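Local coordinates for protein amidase, hydantoinase/carbamoylase family (Burkholderia vietnamiensis, PDB 5I4M) that probably hydrolyses N-carbamoyl-L-amino acids to the free amino acids, as a dimeric M20-family amidase that binds two zinc ions per subunit, at residues 280-290 and 301-311; 391-399 and 409-420. All blocks are in the same frame, centred on the assembly; numbering follows the deposited sequence.

Interaction 1 of 2, residues 280-290 and 301-311; sequences YGCATVGMMQV and RVFFTVDFRHP. With 3PG (3-phosphoglyceric acid), chain E.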
loop_
_atom_site.group_PDB
_atom_site.type_symbol
_atom_site.label_atom_id
_atom_site.label_comp_id
_atom_site.label_asym_id
_atom_site.label_seq_id
_atom_site.Cartn_x
_atom_site.Cartn_y
_atom_site.Cartn_z
ATOM N N TYR A 280 10.911 27.830 4.178
ATOM C CA TYR A 280 9.941 27.362 5.157
ATOM C C TYR A 280 8.870 26.442 4.592
ATOM O O TYR A 280 8.098 25.888 5.377
ATOM C CB TYR A 280 9.259 28.546 5.840
ATOM C CG TYR A 280 10.234 29.430 6.563
ATOM C CD1 TYR A 280 11.157 28.894 7.457
ATOM C CD2 TYR A 280 10.246 30.795 6.344
ATOM C CE1 TYR A 280 12.056 29.709 8.118
ATOM C CE2 TYR A 280 11.140 31.610 6.994
ATOM C CZ TYR A 280 12.038 31.066 7.876
ATOM O OH TYR A 280 12.925 31.892 8.514
ATOM N N GLY A 281 8.787 26.275 3.275
ATOM C CA GLY A 281 7.798 25.358 2.731
ATOM C C GLY A 281 8.054 23.927 3.176
ATOM O O GLY A 281 9.199 23.483 3.282
ATOM N N CYS A 282 6.966 23.214 3.471
ATOM C CA CYS A 282 6.979 21.794 3.805
ATOM C C CYS A 282 6.008 21.081 2.881
ATOM O O CYS A 282 4.870 21.531 2.722
ATOM C CB CYS A 282 6.565 21.537 5.264
ATOM S SG CYS A 282 7.422 22.529 6.507
ATOM N N ALA A 283 6.436 19.953 2.301
ATOM C CA ALA A 283 5.582 19.229 1.361
ATOM C C ALA A 283 5.950 17.757 1.369
ATOM O O ALA A 283 7.127 17.418 1.215
ATOM C CB ALA A 283 5.704 19.789 -0.061
ATOM N N THR A 284 4.936 16.897 1.508
ATOM C CA THR A 284 5.141 15.469 1.712
ATOM C C THR A 284 3.980 14.679 1.128
ATOM O O THR A 284 2.825 15.086 1.246
ATOM C CB THR A 284 5.236 15.117 3.208
ATOM O OG1 THR A 284 5.946 16.146 3.905
ATOM C CG2 THR A 284 5.947 13.761 3.412
ATOM N N VAL A 285 4.291 13.538 0.517
ATOM C CA VAL A 285 3.308 12.486 0.260
ATOM C C VAL A 285 3.642 11.350 1.218
ATOM O O VAL A 285 4.680 10.695 1.072
ATOM C CB VAL A 285 3.331 12.009 -1.200
ATOM C CG1 VAL A 285 2.407 10.807 -1.383
ATOM C CG2 VAL A 285 2.897 13.141 -2.123
ATOM N N GLY A 286 2.778 11.120 2.201
ATOM C CA GLY A 286 3.083 10.148 3.234
ATOM C C GLY A 286 2.305 8.855 3.119
ATOM O O GLY A 286 2.700 7.836 3.689
ATOM N N MET A 287 1.198 8.873 2.386
ATOM C CA MET A 287 0.290 7.734 2.342
ATOM C C MET A 287 -0.087 7.456 0.895
ATOM O O MET A 287 -0.430 8.380 0.151
ATOM C CB MET A 287 -0.962 8.003 3.192
ATOM C CG MET A 287 -1.961 6.849 3.208
ATOM S SD MET A 287 -3.422 7.326 4.126
ATOM C CE MET A 287 -4.412 5.835 3.974
ATOM N N MET A 288 -0.024 6.186 0.503
ATOM C CA MET A 288 -0.315 5.786 -0.866
ATOM C C MET A 288 -0.887 4.379 -0.834
ATOM O O MET A 288 -0.369 3.518 -0.122
ATOM C CB MET A 288 0.943 5.821 -1.750
ATOM C CG MET A 288 0.645 5.472 -3.207
ATOM S SD MET A 288 2.028 5.717 -4.343
ATOM C CE MET A 288 2.063 7.509 -4.423
ATOM N N GLN A 289 -1.952 4.151 -1.605
ATOM C CA GLN A 289 -2.581 2.832 -1.728
ATOM C C GLN A 289 -2.734 2.523 -3.212
ATOM O O GLN A 289 -3.442 3.242 -3.919
ATOM C CB GLN A 289 -3.959 2.784 -1.047
ATOM C CG GLN A 289 -3.991 3.031 0.480
ATOM C CD GLN A 289 -5.418 3.249 1.025
ATOM O OE1 GLN A 289 -6.261 3.838 0.359
ATOM N NE2 GLN A 289 -5.683 2.760 2.234
ATOM N N VAL A 290 -2.083 1.462 -3.682
ATOM C CA VAL A 290 -2.074 1.100 -5.099
ATOM C C VAL A 290 -3.065 -0.031 -5.334
ATOM O O VAL A 290 -3.153 -0.960 -4.523
ATOM C CB VAL A 290 -0.656 0.687 -5.540
ATOM C CG1 VAL A 290 -0.625 0.263 -7.019
ATOM C CG2 VAL A 290 0.343 1.816 -5.250
ATOM N N ARG A 301 -5.679 2.202 -10.266
ATOM C CA ARG A 301 -6.182 3.196 -9.324
ATOM C C ARG A 301 -5.143 3.410 -8.234
ATOM O O ARG A 301 -4.618 2.442 -7.683
ATOM C CB ARG A 301 -7.519 2.749 -8.714
ATOM C CG ARG A 301 -8.243 3.834 -7.932
ATOM C CD ARG A 301 -9.604 3.364 -7.411
ATOM N NE ARG A 301 -9.497 2.446 -6.275
ATOM C CZ ARG A 301 -9.813 1.152 -6.316
ATOM N NH1 ARG A 301 -10.263 0.603 -7.437
ATOM N NH2 ARG A 301 -9.679 0.404 -5.226
ATOM N N VAL A 302 -4.834 4.666 -7.926
ATOM C CA VAL A 302 -3.923 4.948 -6.818
ATOM C C VAL A 302 -4.504 6.091 -5.998
ATOM O O VAL A 302 -4.834 7.154 -6.540
ATOM C CB VAL A 302 -2.492 5.287 -7.283
ATOM C CG1 VAL A 302 -1.617 5.630 -6.059
ATOM C CG2 VAL A 302 -1.881 4.112 -8.064
ATOM N N PHE A 303 -4.636 5.858 -4.698
ATOM C CA PHE A 303 -5.001 6.880 -3.723
ATOM C C PHE A 303 -3.733 7.355 -3.030
ATOM O O PHE A 303 -2.873 6.539 -2.682
ATOM C CB PHE A 303 -5.976 6.299 -2.690
ATOM C CG PHE A 303 -6.180 7.162 -1.464
ATOM C CD1 PHE A 303 -5.347 7.034 -0.357
ATOM C CD2 PHE A 303 -7.223 8.073 -1.413
ATOM C CE1 PHE A 303 -5.536 7.826 0.781
ATOM C CE2 PHE A 303 -7.429 8.857 -0.278
ATOM C CZ PHE A 303 -6.581 8.732 0.817
ATOM N N PHE A 304 -3.615 8.667 -2.818
ATOM C CA PHE A 304 -2.478 9.159 -2.044
ATOM C C PHE A 304 -2.825 10.506 -1.425
ATOM O O PHE A 304 -3.815 11.151 -1.790
ATOM C CB PHE A 304 -1.199 9.240 -2.888
ATOM C CG PHE A 304 -1.297 10.171 -4.064
ATOM C CD1 PHE A 304 -1.884 9.752 -5.249
ATOM C CD2 PHE A 304 -0.799 11.449 -3.984
ATOM C CE1 PHE A 304 -1.974 10.610 -6.336
ATOM C CE2 PHE A 304 -0.889 12.310 -5.064
ATOM C CZ PHE A 304 -1.481 11.886 -6.236
ATOM N N THR A 305 -1.993 10.915 -0.469
ATOM C CA THR A 305 -2.208 12.135 0.297
ATOM C C THR A 305 -1.142 13.166 -0.032
ATOM O O THR A 305 -0.027 12.830 -0.447
ATOM C CB THR A 305 -2.192 11.858 1.806
ATOM O OG1 THR A 305 -0.921 11.309 2.186
ATOM C CG2 THR A 305 -3.294 10.874 2.171
ATOM N N VAL A 306 -1.495 14.432 0.156
ATOM C CA VAL A 306 -0.532 15.518 0.050
ATOM C C VAL A 306 -0.623 16.353 1.310
ATOM O O VAL A 306 -1.719 16.614 1.816
ATOM C CB VAL A 306 -0.764 16.380 -1.202
ATOM C CG1 VAL A 306 0.258 17.510 -1.260
ATOM C CG2 VAL A 306 -0.655 15.518 -2.426
ATOM N N ASP A 307 0.539 16.735 1.833
ATOM C CA ASP A 307 0.685 17.501 3.064
ATOM C C ASP A 307 1.498 18.734 2.700
ATOM O O ASP A 307 2.659 18.607 2.295
ATOM C CB ASP A 307 1.389 16.646 4.128
ATOM C CG ASP A 307 1.580 17.361 5.464
ATOM O OD1 ASP A 307 2.149 18.471 5.509
ATOM O OD2 ASP A 307 1.182 16.765 6.485
ATOM N N PHE A 308 0.880 19.913 2.800
ATOM C CA PHE A 308 1.528 21.191 2.517
ATOM C C PHE A 308 1.492 22.061 3.765
ATOM O O PHE A 308 0.460 22.147 4.435
ATOM C CB PHE A 308 0.806 21.987 1.415
ATOM C CG PHE A 308 1.141 21.591 -0.012
ATOM C CD1 PHE A 308 2.270 20.860 -0.334
ATOM C CD2 PHE A 308 0.309 22.015 -1.040
ATOM C CE1 PHE A 308 2.552 20.546 -1.660
ATOM C CE2 PHE A 308 0.584 21.706 -2.369
ATOM C CZ PHE A 308 1.702 20.974 -2.682
ATOM N N ARG A 309 2.597 22.752 4.057
ATOM C CA ARG A 309 2.628 23.677 5.188
ATOM C C ARG A 309 3.487 24.885 4.842
ATOM O O ARG A 309 4.486 24.762 4.125
ATOM C CB ARG A 309 3.196 23.010 6.455
ATOM C CG ARG A 309 2.728 21.575 6.621
ATOM C CD ARG A 309 3.244 20.958 7.909
ATOM N NE ARG A 309 2.795 19.574 7.975
ATOM C CZ ARG A 309 2.581 18.911 9.103
ATOM N NH1 ARG A 309 2.797 19.503 10.276
ATOM N NH2 ARG A 309 2.119 17.670 9.056
ATOM N N HIS A 310 3.092 26.053 5.356
ATOM C CA HIS A 310 3.935 27.241 5.259
ATOM C C HIS A 310 3.496 28.240 6.319
ATOM O O HIS A 310 2.306 28.294 6.662
ATOM C CB HIS A 310 3.859 27.879 3.858
ATOM C CG HIS A 310 5.007 28.790 3.552
ATOM N ND1 HIS A 310 5.032 30.112 3.941
ATOM C CD2 HIS A 310 6.182 28.563 2.915
ATOM C CE1 HIS A 310 6.173 30.660 3.567
ATOM N NE2 HIS A 310 6.889 29.742 2.940
ATOM N N PRO A 311 4.422 29.041 6.856
ATOM C CA PRO A 311 4.033 30.054 7.850
ATOM C C PRO A 311 3.306 31.247 7.264
ATOM O O PRO A 311 2.807 32.075 8.035
ATOM C CB PRO A 311 5.373 30.492 8.452
ATOM C CG PRO A 311 6.389 30.175 7.361
ATOM C CD PRO A 311 5.888 28.899 6.761
HETATM C C1 3PG E . 0.696 17.528 12.282
HETATM O O1 3PG E . 1.069 16.664 11.467
HETATM O O2 3PG E . 1.268 18.633 12.404
HETATM C C2 3PG E . -0.493 17.210 13.141
HETATM O O3 3PG E . -1.079 18.423 13.647
HETATM C C3 3PG E . -0.025 16.362 14.301
HETATM O O1P 3PG E . 0.866 17.127 15.116
HETATM P P 3PG E . 1.816 16.355 16.203
HETATM O O2P 3PG E . 0.930 15.356 16.909
HETATM O O3P 3PG E . 2.879 15.688 15.342
HETATM O O4P 3PG E . 2.308 17.488 17.121
HETATM O O HOH W 1 9.771 30.192 2.749
HETATM O O HOH W 2 0.935 13.203 2.884
HETATM O O HOH W 3 4.648 18.461 4.506
#
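Cys-282 and Arg-309 form a hydrogen-bonded pair of the antiparallel hairpin made by strands 282-291 and 297-310 in the M20 dimerisation region: Arg-309 N donates to Cys-282 O at 2.9 Å, and Cys-282 N to Arg-309 O. From this pair the Arg-309 side chain runs extended to the ligand, where NH1 and NH2 bind the carboxylate of 3-phosphoglyceric acid, NH2 to O1 at 2.8 Å. Asp-307 holds the guanidinium from another edge: NE donates to OD1 and NH2 to OD2, both on syn lone pairs, and the NE bond is almost straight (170°). This side-on salt bridge fixes the rotation of the group and leaves NH1 and NH2 each with an N-H for the ligand carboxylate, while NH1 also donates to Gly-376 O. The ligand is also held by Gly-378 and Gln-214 and, across the dimer, by His-247 and Asn-296 of the second subunit.

Thr-284 and Asp-307 form the next hydrogen-bonded pair, and water 3 links Thr-284 OG1 to Asp-307 OD1; Arg-256 of the second subunit also binds that hydroxyl. Beyond Thr-284 the register slips by one residue. Water 2 fills in there, joining Thr-284 O, Gly-286 N and Thr-305 OG1. Backbone pairing resumes with Thr-305 N donating to Met-287 O, followed by Gln-289 N to Phe-303 O at 2.8 Å.

The face bearing Ala-283, Met-288, Val-302 and Phe-304 packs on helix 259-276. Ala-283 CB meets the edge of the Phe-308 ring, 3.6 Å from CD1, and Met-288 CG lies 3.6 Å from Val-302 CG1. On the side of Phe-303, Met-287, with CG anti to the backbone N (chi1 -179°) and the chain extended beyond it, makes a Met-aromatic contact, its SD in the ring plane at the edge, 4.0 Å from Phe-303 CE1.

Interaction 2 of 2, residues 391-399 and 409-420; sequences SMVFVPCID and ATPAWIEAGANV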
loop_
_atom_site.group_PDB
_atom_site.type_symbol
_atom_site.label_atom_id
_atom_site.label_comp_id
_atom_site.label_asym_id
_atom_site.label_seq_id
_atom_site.Cartn_x
_atom_site.Cartn_y
_atom_site.Cartn_z
ATOM N N SER A 391 -1.132 30.058 24.154
ATOM C CA SER A 391 0.171 29.930 23.502
ATOM C C SER A 391 0.748 28.571 23.883
ATOM O O SER A 391 0.069 27.742 24.495
ATOM C CB SER A 391 1.104 31.098 23.863
ATOM O OG SER A 391 1.656 30.972 25.167
ATOM N N MET A 392 1.999 28.330 23.497
ATOM C CA MET A 392 2.622 27.030 23.708
ATOM C C MET A 392 4.020 27.176 24.290
ATOM O O MET A 392 4.663 28.223 24.186
ATOM C CB MET A 392 2.706 26.224 22.405
ATOM C CG MET A 392 1.352 25.934 21.771
ATOM S SD MET A 392 1.554 24.811 20.364
ATOM C CE MET A 392 1.981 23.293 21.238
ATOM N N VAL A 393 4.477 26.082 24.895
ATOM C CA VAL A 393 5.823 25.938 25.438
ATOM C C VAL A 393 6.482 24.793 24.688
ATOM O O VAL A 393 5.939 23.687 24.662
ATOM C CB VAL A 393 5.802 25.631 26.940
ATOM C CG1 VAL A 393 7.235 25.526 27.485
ATOM C CG2 VAL A 393 4.987 26.663 27.700
ATOM N N PHE A 394 7.631 25.058 24.063
ATOM C CA PHE A 394 8.429 24.019 23.423
ATOM C C PHE A 394 9.649 23.690 24.274
ATOM O O PHE A 394 10.202 24.558 24.955
ATOM C CB PHE A 394 8.931 24.435 22.034
ATOM C CG PHE A 394 7.956 24.177 20.892
ATOM C CD1 PHE A 394 6.690 23.645 21.113
ATOM C CD2 PHE A 394 8.333 24.476 19.590
ATOM C CE1 PHE A 394 5.823 23.419 20.053
ATOM C CE2 PHE A 394 7.472 24.254 18.528
ATOM C CZ PHE A 394 6.213 23.722 18.761
ATOM N N VAL A 395 10.066 22.434 24.212
ATOM C CA VAL A 395 11.407 22.012 24.614
ATOM C C VAL A 395 12.035 21.341 23.402
ATOM O O VAL A 395 11.326 21.014 22.435
ATOM C CB VAL A 395 11.374 21.065 25.839
ATOM C CG1 VAL A 395 10.595 21.697 26.981
ATOM C CG2 VAL A 395 10.823 19.686 25.454
ATOM N N PRO A 396 13.359 21.143 23.394
ATOM C CA PRO A 396 14.008 20.525 22.229
ATOM C C PRO A 396 13.689 19.045 22.147
ATOM O O PRO A 396 13.112 18.454 23.059
ATOM C CB PRO A 396 15.509 20.742 22.478
ATOM C CG PRO A 396 15.603 21.724 23.612
ATOM C CD PRO A 396 14.346 21.549 24.410
ATOM N N CYS A 397 14.088 18.435 21.031
ATOM C CA CYS A 397 14.149 16.982 20.951
ATOM C C CYS A 397 15.420 16.582 20.218
ATOM O O CYS A 397 15.958 17.348 19.417
ATOM C CB CYS A 397 12.917 16.368 20.272
ATOM S SG CYS A 397 12.534 17.038 18.642
ATOM N N ILE A 398 15.894 15.369 20.514
ATOM C CA ILE A 398 17.215 14.935 20.067
ATOM C C ILE A 398 17.235 14.829 18.550
ATOM O O ILE A 398 16.397 14.142 17.947
ATOM C CB ILE A 398 17.593 13.594 20.716
ATOM C CG1 ILE A 398 17.778 13.755 22.220
ATOM C CG2 ILE A 398 18.844 13.029 20.066
ATOM C CD1 ILE A 398 19.029 14.512 22.607
ATOM N N ASP A 399 18.198 15.516 17.926
ATOM C CA ASP A 399 18.372 15.534 16.476
ATOM C C ASP A 399 17.132 16.064 15.766
ATOM O O ASP A 399 16.993 15.917 14.543
ATOM C CB ASP A 399 18.754 14.144 15.947
ATOM C CG ASP A 399 20.074 13.645 16.527
ATOM O OD1 ASP A 399 20.975 14.476 16.759
ATOM O OD2 ASP A 399 20.205 12.428 16.774
ATOM N N ALA A 409 14.082 12.949 24.284
ATOM C CA ALA A 409 14.303 14.207 24.990
ATOM C C ALA A 409 15.083 13.908 26.262
ATOM O O ALA A 409 15.009 12.801 26.796
ATOM C CB ALA A 409 12.987 14.904 25.329
ATOM N N THR A 410 15.840 14.888 26.732
ATOM C CA THR A 410 16.585 14.663 27.966
ATOM C C THR A 410 15.704 14.935 29.182
ATOM O O THR A 410 14.769 15.736 29.114
ATOM C CB THR A 410 17.802 15.573 28.041
ATOM O OG1 THR A 410 17.360 16.926 28.213
ATOM C CG2 THR A 410 18.641 15.451 26.782
ATOM N N PRO A 411 16.000 14.297 30.315
ATOM C CA PRO A 411 15.299 14.661 31.559
ATOM C C PRO A 411 15.338 16.151 31.863
ATOM O O PRO A 411 14.326 16.719 32.301
ATOM C CB PRO A 411 16.043 13.831 32.620
ATOM C CG PRO A 411 16.502 12.612 31.858
ATOM C CD PRO A 411 16.844 13.095 30.473
ATOM N N ALA A 412 16.482 16.804 31.629
ATOM C CA ALA A 412 16.586 18.246 31.849
ATOM C C ALA A 412 15.550 19.015 31.034
ATOM O O ALA A 412 14.870 19.903 31.564
ATOM C CB ALA A 412 17.995 18.734 31.516
ATOM N N TRP A 413 15.431 18.707 29.734
ATOM C CA TRP A 413 14.446 19.399 28.901
ATOM C C TRP A 413 13.033 19.145 29.396
ATOM O O TRP A 413 12.208 20.063 29.445
ATOM C CB TRP A 413 14.553 18.948 27.443
ATOM C CG TRP A 413 15.809 19.330 26.778
ATOM C CD1 TRP A 413 16.697 20.308 27.160
ATOM C CD2 TRP A 413 16.343 18.738 25.596
ATOM N NE1 TRP A 413 17.748 20.352 26.279
ATOM C CE2 TRP A 413 17.557 19.398 25.311
ATOM C CE3 TRP A 413 15.912 17.707 24.747
ATOM C CZ2 TRP A 413 18.347 19.061 24.212
ATOM C CZ3 TRP A 413 16.706 17.367 23.655
ATOM C CH2 TRP A 413 17.911 18.039 23.404
ATOM N N ILE A 414 12.721 17.886 29.705
ATOM C CA ILE A 414 11.373 17.534 30.141
ATOM C C ILE A 414 11.002 18.315 31.394
ATOM O O ILE A 414 9.924 18.913 31.479
ATOM C CB ILE A 414 11.274 16.010 30.360
ATOM C CG1 ILE A 414 11.394 15.284 29.022
ATOM C CG2 ILE A 414 9.969 15.620 31.063
ATOM C CD1 ILE A 414 10.310 15.702 28.009
ATOM N N GLU A 415 11.909 18.348 32.374
ATOM C CA GLU A 415 11.636 19.063 33.616
ATOM C C GLU A 415 11.512 20.564 33.380
ATOM O O GLU A 415 10.605 21.210 33.924
ATOM C CB GLU A 415 12.735 18.760 34.644
ATOM C CG GLU A 415 12.617 19.535 35.944
ATOM C CD GLU A 415 13.615 19.065 36.977
ATOM O OE1 GLU A 415 13.692 19.669 38.058
ATOM O OE2 GLU A 415 14.316 18.076 36.705
ATOM N N ALA A 416 12.393 21.130 32.553
ATOM C CA ALA A 416 12.375 22.574 32.331
ATOM C C ALA A 416 11.064 23.020 31.705
ATOM O O ALA A 416 10.486 24.038 32.112
ATOM C CB ALA A 416 13.540 22.991 31.441
ATOM N N GLY A 417 10.586 22.288 30.702
ATOM C CA GLY A 417 9.352 22.687 30.046
ATOM C C GLY A 417 8.168 22.651 30.988
ATOM O O GLY A 417 7.277 23.498 30.912
ATOM N N ALA A 418 8.150 21.671 31.900
ATOM C CA ALA A 418 7.066 21.564 32.871
ATOM C C ALA A 418 7.122 22.678 33.907
ATOM O O ALA A 418 6.073 23.130 34.378
ATOM C CB ALA A 418 7.104 20.193 33.559
ATOM N N ASN A 419 8.324 23.125 34.288
ATOM C CA ASN A 419 8.421 24.285 35.171
ATOM C C ASN A 419 7.862 25.535 34.500
ATOM O O ASN A 419 7.173 26.344 35.138
ATOM C CB ASN A 419 9.872 24.499 35.597
ATOM C CG ASN A 419 10.249 23.653 36.799
ATOM O OD1 ASN A 419 9.412 23.381 37.660
ATOM N ND2 ASN A 419 11.509 23.233 36.866
ATOM N N VAL A 420 8.140 25.707 33.211
ATOM C CA VAL A 420 7.634 26.882 32.508
ATOM C C VAL A 420 6.120 26.802 32.370
ATOM O O VAL A 420 5.406 27.791 32.584
ATOM C CB VAL A 420 8.342 27.007 31.147
ATOM C CG1 VAL A 420 7.675 28.074 30.289
ATOM C CG2 VAL A 420 9.824 27.322 31.370
#
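Pro-396 covers one face of the Trp-413 indole with CB, CG and CD, while Thr-410 OG1 sits above the opposite face, offset toward the rim. The proline CB is centred over the six-membered ring in a CH-pi contact, 3.5 Å from its centroid and 2° off the normal, with CG over the centre of the indole. Around the far end of the indole, Ile-398 CD1 approaches CH2 obliquely at 3.8 Å, its side chain crossing the tryptophan at about a right angle. The carbonyl oxygen of Pro-396 is 3.4 Å from Trp-413 CE3 and finds no hydrogen-bond partner in the model.

Thr-410 is also the N-cap of the helix: its OG1 accepts from Trp-413 N at 3.0 Å, so the same hydroxyl secures the first turn and backs the ring.

Farther along, Gly-417 lets the strand come close. With its CG1 anti to the carbonyl carbon (chi1 -54°), Val-395 inserts that methyl between helix turns, 3.5 Å from Gly-417 CA and 3.4 Å from Trp-413 O. Val-393 CG1 then meets Val-420 CG1 at 3.8 Å. Strand 391-395 and helix 411-420 run nearly antiparallel, their axes 8.2 Å apart. Such apolar packing of a helix along a strand of the sheet is typical of the alpha/beta zinc-binding domain of M20 peptidases.

How the interactions relate
Interaction 1 comes first along the chain and closes before interaction 2 opens; their centres lie 29 Å apart and their nearest atoms about 10 Å, without touching. Strand 225-242 joins them: it pairs antiparallel both with strand 297-310 of interaction 1 and with strand 390-395 of interaction 2. The hairpin belongs to the dimerisation region and faces the second subunit, whereas 391-399 and 409-420 pack within the zinc-binding region, where strand 390-395 runs beside strand 206-212, which carries the zinc ligand His-211. Bound 3-phosphoglyceric acid lies between these regions, held directly by Arg-309 and about 10 Å from the Cys-397 side chain.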